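Local coordinates for protein esterase E25 (Uncultured bacterium, PDB 4Q05) that probably hydrolyses carboxylic esters as a dimeric alpha/beta-hydrolase of the GTSAG motif subfamily of the bacterial hormone-sensitive lipase family, at residues L44-G49 / V53-I58; V119-V124 / V155-A160; S78-A83 / E264-L269. All coordinates share one frame; numbering follows the deposited sequence.

Contact 1 (L44-G49 / V53-I58); sequences LPAPSG and VLYNII
Tyr55 swings its ring to Ala46 and Pro47 because CG stands anti to the backbone N (chi1 -179°), and a chi2 of -87° turns one ring face to the Ala46 methyl. On Ile58, CG2 is the branch anti to N, while CG1 lies anti to the carbonyl carbon (chi1 -72°) and carries CD1 out to the Pro47 ring. Ala46 CB sits over the Tyr55 face in a CH-pi contact, 3.8 Å from the centroid and displaced toward the rim, nearest CE2 at 3.4 Å. The same ring meets Pro47 with its edge: CD2 comes within 3.2 Å of Pro47 O, close to the ring plane. Ile58 CD1 ends against the CG-CD side of the Pro47 ring, 3.5 Å from CD. Ile58 CG2 also packs at 4.1 Å from Ala46 CB. A water bridges the phenol end, donating to Ala46 O at 2.6 Å and hydrogen-bonded to Tyr55 OH at 3.1 Å. The loop after strand 37-44 thus folds back on helix 52-59. Leu44 pairs in an antiparallel ladder with a strand of the second subunit, so the sheet runs on across the interface, and Pro47 packs on Asp244 of that subunit. Apolar contacts therefore join loop and helix at the dimer interface, and the water lets the carbonyl and the phenol share one polar link over a largely apolar contact.

Contact 2 (V119-V124 / V155-A160); sequences VTPVEV and VIATLA
Ala157 turns its methyl to Val119 and Pro121 at the end of strand 114-120, after Val155 and Ile156, which lie against Phe348 of helix 342-358. That methyl is 3.7 Å from Val119 CG1, the branch set anti to the backbone N (chi1 -179°), and 4.0 Å from Pro121 CD. The carbonyl of Ala157 is touched too: Pro121 CB and CG each come within 3.4 Å of Ala157 O, so the proline ring lies against helix backbone as well as against a methyl. Thr158 offers its backbone next, Pro121 CB lying 3.9 Å from Thr158 CA. Its CB points away from 119-124, and its hydroxyl is hydrogen-bonded to Ile154 O one turn earlier in the same helix. Beyond the proline a water replaces direct contact, donating to Thr158 O at 2.7 Å and to Glu123 O at 2.8 Å, and so spans two backbone carbonyls that cannot bond each other. Val119 and Ala157 both also touch Val164 of strand 164-168, the neighbour of strand 114-120 in the sheet. A helix laid by small side chains on the sheet, here near the end of an antiparallel strand, is the layered packing of the alpha/beta-hydrolase fold.

Contact 3 (S78-A83 / E264-L269); sequences SEWRAA and EAAVRL
Trp80 is the bump of this contact, its indole projecting from helix 77-88 into a shallow hollow on helix 262-271 formed by Ala265, Ala266 and Leu269. The segment axes stay 12.8 Å apart at closest approach and run at 123° to each other, so the indole spans most of the gap. The far rim of its six-membered ring enters the hollow where the two alanines leave the helix surface low. There CH2 meets Ala266 N at 3.5 Å, near the ring plane, and CZ2 lies 3.8 Å from Ala265 CB. Leu269, one turn beyond Ala265, forms the raised wall. With chi1 at -172° its chain leaves on the side opposite its backbone N, and leucine and indole run antiparallel, overlapping along their lengths. Leu269 CD2 consequently covers one face, 3.7 Å from the centroid of the five-membered ring and only 11° off its normal, a nearly centred CH-pi contact. Helix 77-88, near the N-terminus, and helix 262-271, inserted between strands 229-235 and 294-299, probably belong to the cap over the hydrolase core, as in other members of the hormone-sensitive lipase family. Away from the hollow, Arg268 grips Glu264 OE2 side-on through NE and NH2, with NE at 2.8 Å. Between these segments the contact is dispersion and CH-pi, centred on one large aromatic, and no ion pair links them; that of Glu264 and Arg268 lies within 264-269.

Contact 2 is the most buried of the three and belongs to the sheet-and-helix body of the hydrolase fold; contacts 1 and 3 are only partly buried. No two share a helix or strand. Contact 1 links neighbours in sequence and packs on the second subunit, whereas that subunit touches neither contact 2 nor contact 3. Contact 3 joins helices far apart in sequence, and contact 2 is nested within the chain loop that contact 3 closes, the pair lying on opposite sides of the chain's centre with centres about 32 Å apart. An aromatic face carries contacts 1 and 3; contact 2 has aliphatic groups and helix backbone instead. Bridging waters occur in contacts 1 and 2.

Contact 1 (L44-G49 / V53-I58)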
loop_
_atom_site.group_PDB
_atom_site.type_symbol
_atom_site.label_atom_id
_atom_site.label_comp_id
_atom_site.label_asym_id
_atom_site.label_seq_id
_atom_site.Cartn_x
_atom_site.Cartn_y
_atom_site.Cartn_z
ATOM N N LEU A 44 -14.266 2.447 -14.605
ATOM C CA LEU A 44 -13.002 1.812 -14.245
ATOM C C LEU A 44 -12.489 0.897 -15.347
ATOM O O LEU A 44 -12.957 -0.231 -15.495
ATOM C CB LEU A 44 -13.157 1.039 -12.934
ATOM C CG LEU A 44 -11.903 0.326 -12.446
ATOM C CD1 LEU A 44 -10.753 1.307 -12.286
ATOM C CD2 LEU A 44 -12.189 -0.386 -11.123
ATOM N N PRO A 45 -11.528 1.387 -16.137
ATOM C CA PRO A 45 -10.957 0.569 -17.206
ATOM C C PRO A 45 -10.005 -0.470 -16.635
ATOM O O PRO A 45 -9.516 -0.309 -15.509
ATOM C CB PRO A 45 -10.173 1.593 -18.035
ATOM C CG PRO A 45 -9.779 2.638 -17.053
ATOM C CD PRO A 45 -10.944 2.744 -16.105
ATOM N N ALA A 46 -9.744 -1.525 -17.399
ATOM C CA ALA A 46 -8.745 -2.500 -17.010
ATOM C C ALA A 46 -7.422 -1.753 -16.826
ATOM O O ALA A 46 -7.166 -0.766 -17.499
ATOM C CB ALA A 46 -8.630 -3.591 -18.063
ATOM N N PRO A 47 -6.584 -2.204 -15.887
ATOM C CA PRO A 47 -5.393 -1.404 -15.574
ATOM C C PRO A 47 -4.185 -1.752 -16.440
ATOM O O PRO A 47 -3.566 -2.792 -16.239
ATOM C CB PRO A 47 -5.121 -1.761 -14.110
ATOM C CG PRO A 47 -5.617 -3.167 -13.983
ATOM C CD PRO A 47 -6.780 -3.320 -14.945
ATOM N N SER A 48 -3.843 -0.885 -17.384
ATOM C CA SER A 48 -2.670 -1.108 -18.218
ATOM C C SER A 48 -1.404 -1.095 -17.396
ATOM O O SER A 48 -0.352 -1.502 -17.868
ATOM C CB SER A 48 -2.567 -0.035 -19.300
ATOM O OG SER A 48 -3.730 -0.052 -20.094
ATOM N N GLY A 49 -1.503 -0.620 -16.157
ATOM C CA GLY A 49 -0.348 -0.615 -15.281
ATOM C C GLY A 49 -0.042 -1.984 -14.709
ATOM O O GLY A 49 1.071 -2.237 -14.253
ATOM N N VAL A 53 -0.971 -10.438 -17.957
ATOM C CA VAL A 53 -1.777 -11.521 -17.396
ATOM C C VAL A 53 -2.928 -10.970 -16.543
ATOM O O VAL A 53 -4.079 -11.381 -16.692
ATOM C CB VAL A 53 -0.913 -12.488 -16.547
ATOM C CG1 VAL A 53 -1.776 -13.560 -15.896
ATOM C CG2 VAL A 53 0.181 -13.124 -17.402
ATOM N N LEU A 54 -2.622 -10.045 -15.637
ATOM C CA LEU A 54 -3.655 -9.520 -14.740
ATOM C C LEU A 54 -4.616 -8.616 -15.509
ATOM O O LEU A 54 -5.844 -8.671 -15.328
ATOM C CB LEU A 54 -3.026 -8.761 -13.568
ATOM C CG LEU A 54 -4.036 -8.186 -12.583
ATOM C CD1 LEU A 54 -4.902 -9.306 -12.032
ATOM C CD2 LEU A 54 -3.328 -7.429 -11.449
ATOM N N TYR A 55 -4.055 -7.794 -16.388
ATOM C CA TYR A 55 -4.871 -6.965 -17.260
ATOM C C TYR A 55 -5.898 -7.817 -18.018
ATOM O O TYR A 55 -7.082 -7.466 -18.111
ATOM C CB TYR A 55 -3.991 -6.225 -18.247
ATOM C CG TYR A 55 -4.765 -5.317 -19.177
ATOM C CD1 TYR A 55 -5.304 -5.804 -20.364
ATOM C CD2 TYR A 55 -4.956 -3.973 -18.872
ATOM C CE1 TYR A 55 -6.012 -4.977 -21.228
ATOM C CE2 TYR A 55 -5.663 -3.134 -19.734
ATOM C CZ TYR A 55 -6.191 -3.647 -20.908
ATOM O OH TYR A 55 -6.893 -2.835 -21.767
ATOM N N ASN A 56 -5.455 -8.946 -18.555
ATOM C CA ASN A 56 -6.379 -9.802 -19.305
ATOM C C ASN A 56 -7.430 -10.451 -18.403
ATOM O O ASN A 56 -8.607 -10.513 -18.753
ATOM C CB ASN A 56 -5.611 -10.838 -20.133
ATOM C CG ASN A 56 -4.884 -10.205 -21.312
ATOM O OD1 ASN A 56 -5.333 -9.192 -21.852
ATOM N ND2 ASN A 56 -3.751 -10.789 -21.707
ATOM N N ILE A 57 -7.009 -10.912 -17.229
ATOM C CA ILE A 57 -7.959 -11.444 -16.266
ATOM C C ILE A 57 -9.035 -10.412 -15.959
ATOM O O ILE A 57 -10.231 -10.695 -16.023
ATOM C CB ILE A 57 -7.272 -11.852 -14.959
ATOM C CG1 ILE A 57 -6.459 -13.133 -15.167
ATOM C CG2 ILE A 57 -8.305 -12.054 -13.856
ATOM C CD1 ILE A 57 -5.703 -13.572 -13.930
ATOM N N ILE A 58 -8.606 -9.204 -15.626
ATOM C CA ILE A 58 -9.546 -8.158 -15.251
ATOM C C ILE A 58 -10.424 -7.775 -16.431
ATOM O O ILE A 58 -11.634 -7.571 -16.286
ATOM C CB ILE A 58 -8.797 -6.912 -14.748
ATOM C CG1 ILE A 58 -8.200 -7.198 -13.361
ATOM C CG2 ILE A 58 -9.728 -5.716 -14.721
ATOM C CD1 ILE A 58 -7.242 -6.141 -12.845
HETATM O O HOH W 1 -7.634 -0.312 -20.050
#

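Contact 2 (V119-V124 / V155-A160)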
loop_
_atom_site.group_PDB
_atom_site.type_symbol
_atom_site.label_atom_id
_atom_site.label_comp_id
_atom_site.label_asym_id
_atom_site.label_seq_id
_atom_site.Cartn_x
_atom_site.Cartn_y
_atom_site.Cartn_z
ATOM N N VAL A 119 1.368 -30.086 2.419
ATOM C CA VAL A 119 1.508 -29.575 1.061
ATOM C C VAL A 119 2.995 -29.441 0.794
ATOM O O VAL A 119 3.661 -28.584 1.370
ATOM C CB VAL A 119 0.795 -28.210 0.895
ATOM C CG1 VAL A 119 0.923 -27.683 -0.559
ATOM C CG2 VAL A 119 -0.681 -28.326 1.276
ATOM N N THR A 120 3.517 -30.332 -0.041
ATOM C CA THR A 120 4.950 -30.398 -0.303
ATOM C C THR A 120 5.230 -30.091 -1.769
ATOM O O THR A 120 4.763 -30.806 -2.655
ATOM C CB THR A 120 5.500 -31.803 0.015
ATOM O OG1 THR A 120 4.930 -32.267 1.242
ATOM C CG2 THR A 120 7.013 -31.779 0.140
ATOM N N PRO A 121 5.992 -29.020 -2.031
ATOM C CA PRO A 121 6.333 -28.632 -3.403
ATOM C C PRO A 121 7.514 -29.461 -3.888
ATOM O O PRO A 121 8.194 -30.029 -3.046
ATOM C CB PRO A 121 6.769 -27.178 -3.236
ATOM C CG PRO A 121 7.392 -27.141 -1.895
ATOM C CD PRO A 121 6.620 -28.133 -1.036
ATOM N N VAL A 122 7.760 -29.530 -5.194
ATOM C CA VAL A 122 8.897 -30.309 -5.691
ATOM C C VAL A 122 10.213 -29.669 -5.310
ATOM O O VAL A 122 11.228 -30.347 -5.183
ATOM C CB VAL A 122 8.885 -30.466 -7.221
ATOM C CG1 VAL A 122 8.142 -31.723 -7.620
ATOM C CG2 VAL A 122 8.290 -29.233 -7.880
ATOM N N GLU A 123 10.201 -28.354 -5.144
ATOM C CA GLU A 123 11.424 -27.642 -4.834
ATOM C C GLU A 123 11.281 -26.884 -3.527
ATOM O O GLU A 123 10.469 -25.973 -3.414
ATOM C CB GLU A 123 11.780 -26.685 -5.976
ATOM C CG GLU A 123 13.088 -25.922 -5.802
ATOM C CD GLU A 123 13.337 -24.940 -6.946
ATOM O OE1 GLU A 123 12.655 -25.057 -7.987
ATOM O OE2 GLU A 123 14.194 -24.043 -6.796
ATOM N N VAL A 124 12.065 -27.276 -2.533
ATOM C CA VAL A 124 12.130 -26.545 -1.281
ATOM C C VAL A 124 13.476 -25.841 -1.222
ATOM O O VAL A 124 14.512 -26.468 -1.437
ATOM C CB VAL A 124 11.988 -27.492 -0.080
ATOM C CG1 VAL A 124 12.189 -26.740 1.215
ATOM C CG2 VAL A 124 10.626 -28.185 -0.108
ATOM N N VAL A 155 -0.078 -22.587 -3.698
ATOM C CA VAL A 155 0.621 -21.453 -4.296
ATOM C C VAL A 155 1.817 -21.044 -3.451
ATOM O O VAL A 155 2.922 -20.844 -3.963
ATOM C CB VAL A 155 -0.288 -20.220 -4.439
ATOM C CG1 VAL A 155 0.543 -19.021 -4.850
ATOM C CG2 VAL A 155 -1.403 -20.481 -5.433
ATOM N N ILE A 156 1.598 -20.910 -2.149
ATOM C CA ILE A 156 2.681 -20.580 -1.258
ATOM C C ILE A 156 3.778 -21.643 -1.340
ATOM O O ILE A 156 4.965 -21.330 -1.468
ATOM C CB ILE A 156 2.166 -20.455 0.195
ATOM C CG1 ILE A 156 1.227 -19.247 0.324
ATOM C CG2 ILE A 156 3.322 -20.349 1.159
ATOM C CD1 ILE A 156 0.489 -19.174 1.676
ATOM N N ALA A 157 3.382 -22.906 -1.254
ATOM C CA ALA A 157 4.372 -23.985 -1.264
ATOM C C ALA A 157 5.266 -23.917 -2.509
ATOM O O ALA A 157 6.487 -23.875 -2.387
ATOM C CB ALA A 157 3.700 -25.341 -1.153
ATOM N N THR A 158 4.662 -23.887 -3.697
ATOM C CA THR A 158 5.454 -23.911 -4.929
ATOM C C THR A 158 6.291 -22.677 -5.122
ATOM O O THR A 158 7.462 -22.774 -5.465
ATOM C CB THR A 158 4.614 -24.031 -6.213
ATOM O OG1 THR A 158 3.273 -23.587 -5.983
ATOM C CG2 THR A 158 4.621 -25.427 -6.710
ATOM N N LEU A 159 5.685 -21.512 -4.927
ATOM C CA LEU A 159 6.371 -20.270 -5.263
ATOM C C LEU A 159 7.290 -19.790 -4.162
ATOM O O LEU A 159 8.350 -19.252 -4.447
ATOM C CB LEU A 159 5.365 -19.184 -5.638
ATOM C CG LEU A 159 4.569 -19.557 -6.887
ATOM C CD1 LEU A 159 3.738 -18.390 -7.380
ATOM C CD2 LEU A 159 5.520 -20.027 -7.964
ATOM N N ALA A 160 6.898 -19.963 -2.900
ATOM C CA ALA A 160 7.807 -19.596 -1.831
ATOM C C ALA A 160 8.809 -20.722 -1.544
ATOM O O ALA A 160 9.728 -20.547 -0.752
ATOM C CB ALA A 160 7.048 -19.195 -0.564
HETATM O O HOH W 2 8.825 -25.125 -5.507
#

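Contact 3 (S78-A83 / E264-L269)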
loop_
_atom_site.group_PDB
_atom_site.type_symbol
_atom_site.label_atom_id
_atom_site.label_comp_id
_atom_site.label_asym_id
_atom_site.label_seq_id
_atom_site.Cartn_x
_atom_site.Cartn_y
_atom_site.Cartn_z
ATOM N N SER A 78 -29.286 -24.572 7.782
ATOM C CA SER A 78 -29.481 -25.274 6.524
ATOM C C SER A 78 -29.204 -24.365 5.311
ATOM O O SER A 78 -28.605 -24.786 4.318
ATOM C CB SER A 78 -30.893 -25.864 6.470
ATOM O OG SER A 78 -31.103 -26.508 5.233
ATOM N N GLU A 79 -29.639 -23.117 5.388
ATOM C CA GLU A 79 -29.322 -22.161 4.332
ATOM C C GLU A 79 -27.819 -21.873 4.293
ATOM O O GLU A 79 -27.244 -21.686 3.221
ATOM C CB GLU A 79 -30.121 -20.871 4.514
ATOM C CG GLU A 79 -31.605 -21.032 4.212
ATOM C CD GLU A 79 -32.426 -19.855 4.692
ATOM O OE1 GLU A 79 -31.900 -19.051 5.494
ATOM O OE2 GLU A 79 -33.595 -19.733 4.264
ATOM N N TRP A 80 -27.181 -21.842 5.460
ATOM C CA TRP A 80 -25.733 -21.671 5.492
ATOM C C TRP A 80 -25.043 -22.816 4.775
ATOM O O TRP A 80 -24.214 -22.587 3.900
ATOM C CB TRP A 80 -25.208 -21.537 6.923
ATOM C CG TRP A 80 -25.242 -20.125 7.382
ATOM C CD1 TRP A 80 -26.061 -19.592 8.326
ATOM C CD2 TRP A 80 -24.450 -19.047 6.873
ATOM N NE1 TRP A 80 -25.809 -18.242 8.461
ATOM C CE2 TRP A 80 -24.824 -17.882 7.579
ATOM C CE3 TRP A 80 -23.450 -18.954 5.898
ATOM C CZ2 TRP A 80 -24.240 -16.633 7.339
ATOM C CZ3 TRP A 80 -22.856 -17.709 5.666
ATOM C CH2 TRP A 80 -23.264 -16.563 6.380
ATOM N N ARG A 81 -25.379 -24.051 5.139
ATOM C CA ARG A 81 -24.760 -25.206 4.504
ATOM C C ARG A 81 -24.904 -25.136 2.981
ATOM O O ARG A 81 -23.975 -25.463 2.248
ATOM C CB ARG A 81 -25.326 -26.517 5.064
ATOM C CG ARG A 81 -24.953 -26.768 6.532
ATOM C CD ARG A 81 -25.263 -28.202 6.963
ATOM N NE ARG A 81 -26.697 -28.479 6.949
ATOM C CZ ARG A 81 -27.501 -28.329 7.999
ATOM N NH1 ARG A 81 -27.013 -27.905 9.157
ATOM N NH2 ARG A 81 -28.795 -28.606 7.891
ATOM N N ALA A 82 -26.063 -24.686 2.513
ATOM C CA ALA A 82 -26.297 -24.556 1.074
ATOM C C ALA A 82 -25.458 -23.444 0.450
ATOM O O ALA A 82 -24.861 -23.628 -0.616
ATOM C CB ALA A 82 -27.778 -24.323 0.788
ATOM N N ALA A 83 -25.433 -22.277 1.094
ATOM C CA ALA A 83 -24.636 -21.163 0.588
ATOM C C ALA A 83 -23.176 -21.588 0.489
ATOM O O ALA A 83 -22.501 -21.336 -0.509
ATOM C CB ALA A 83 -24.771 -19.952 1.501
ATOM N N GLU A 264 -21.268 -9.608 5.545
ATOM C CA GLU A 264 -21.698 -9.216 6.880
ATOM C C GLU A 264 -22.339 -10.391 7.628
ATOM O O GLU A 264 -22.094 -10.594 8.815
ATOM C CB GLU A 264 -22.662 -8.020 6.840
ATOM C CG GLU A 264 -23.179 -7.700 8.236
ATOM C CD GLU A 264 -24.009 -6.432 8.321
ATOM O OE1 GLU A 264 -24.325 -5.835 7.269
ATOM O OE2 GLU A 264 -24.341 -6.038 9.462
ATOM N N ALA A 265 -23.158 -11.163 6.925
ATOM C CA ALA A 265 -23.812 -12.315 7.534
ATOM C C ALA A 265 -22.764 -13.300 8.027
ATOM O O ALA A 265 -22.865 -13.820 9.145
ATOM C CB ALA A 265 -24.750 -12.983 6.539
ATOM N N ALA A 266 -21.749 -13.555 7.203
ATOM C CA ALA A 266 -20.678 -14.466 7.596
ATOM C C ALA A 266 -19.928 -13.924 8.808
ATOM O O ALA A 266 -19.612 -14.658 9.749
ATOM C CB ALA A 266 -19.710 -14.699 6.434
ATOM N N VAL A 267 -19.655 -12.627 8.784
ATOM C CA VAL A 267 -18.950 -12.000 9.887
ATOM C C VAL A 267 -19.772 -12.186 11.162
ATOM O O VAL A 267 -19.257 -12.641 12.187
ATOM C CB VAL A 267 -18.707 -10.511 9.606
ATOM C CG1 VAL A 267 -18.265 -9.779 10.883
ATOM C CG2 VAL A 267 -17.685 -10.351 8.490
ATOM N N ARG A 268 -21.064 -11.866 11.081
ATOM C CA ARG A 268 -21.943 -12.004 12.244
ATOM C C ARG A 268 -22.058 -13.448 12.716
ATOM O O ARG A 268 -22.115 -13.704 13.922
ATOM C CB ARG A 268 -23.318 -11.373 11.984
ATOM C CG ARG A 268 -23.220 -9.863 11.873
ATOM C CD ARG A 268 -24.554 -9.154 11.744
ATOM N NE ARG A 268 -24.316 -7.716 11.706
ATOM C CZ ARG A 268 -24.066 -6.968 12.779
ATOM N NH1 ARG A 268 -24.056 -7.514 13.993
ATOM N NH2 ARG A 268 -23.837 -5.670 12.638
ATOM N N LEU A 269 -22.077 -14.402 11.786
ATOM C CA LEU A 269 -22.073 -15.802 12.207
ATOM C C LEU A 269 -20.795 -16.097 13.005
ATOM O O LEU A 269 -20.846 -16.669 14.093
ATOM C CB LEU A 269 -22.190 -16.737 11.007
ATOM C CG LEU A 269 -22.379 -18.212 11.357
ATOM C CD1 LEU A 269 -23.608 -18.402 12.240
ATOM C CD2 LEU A 269 -22.482 -19.050 10.091
#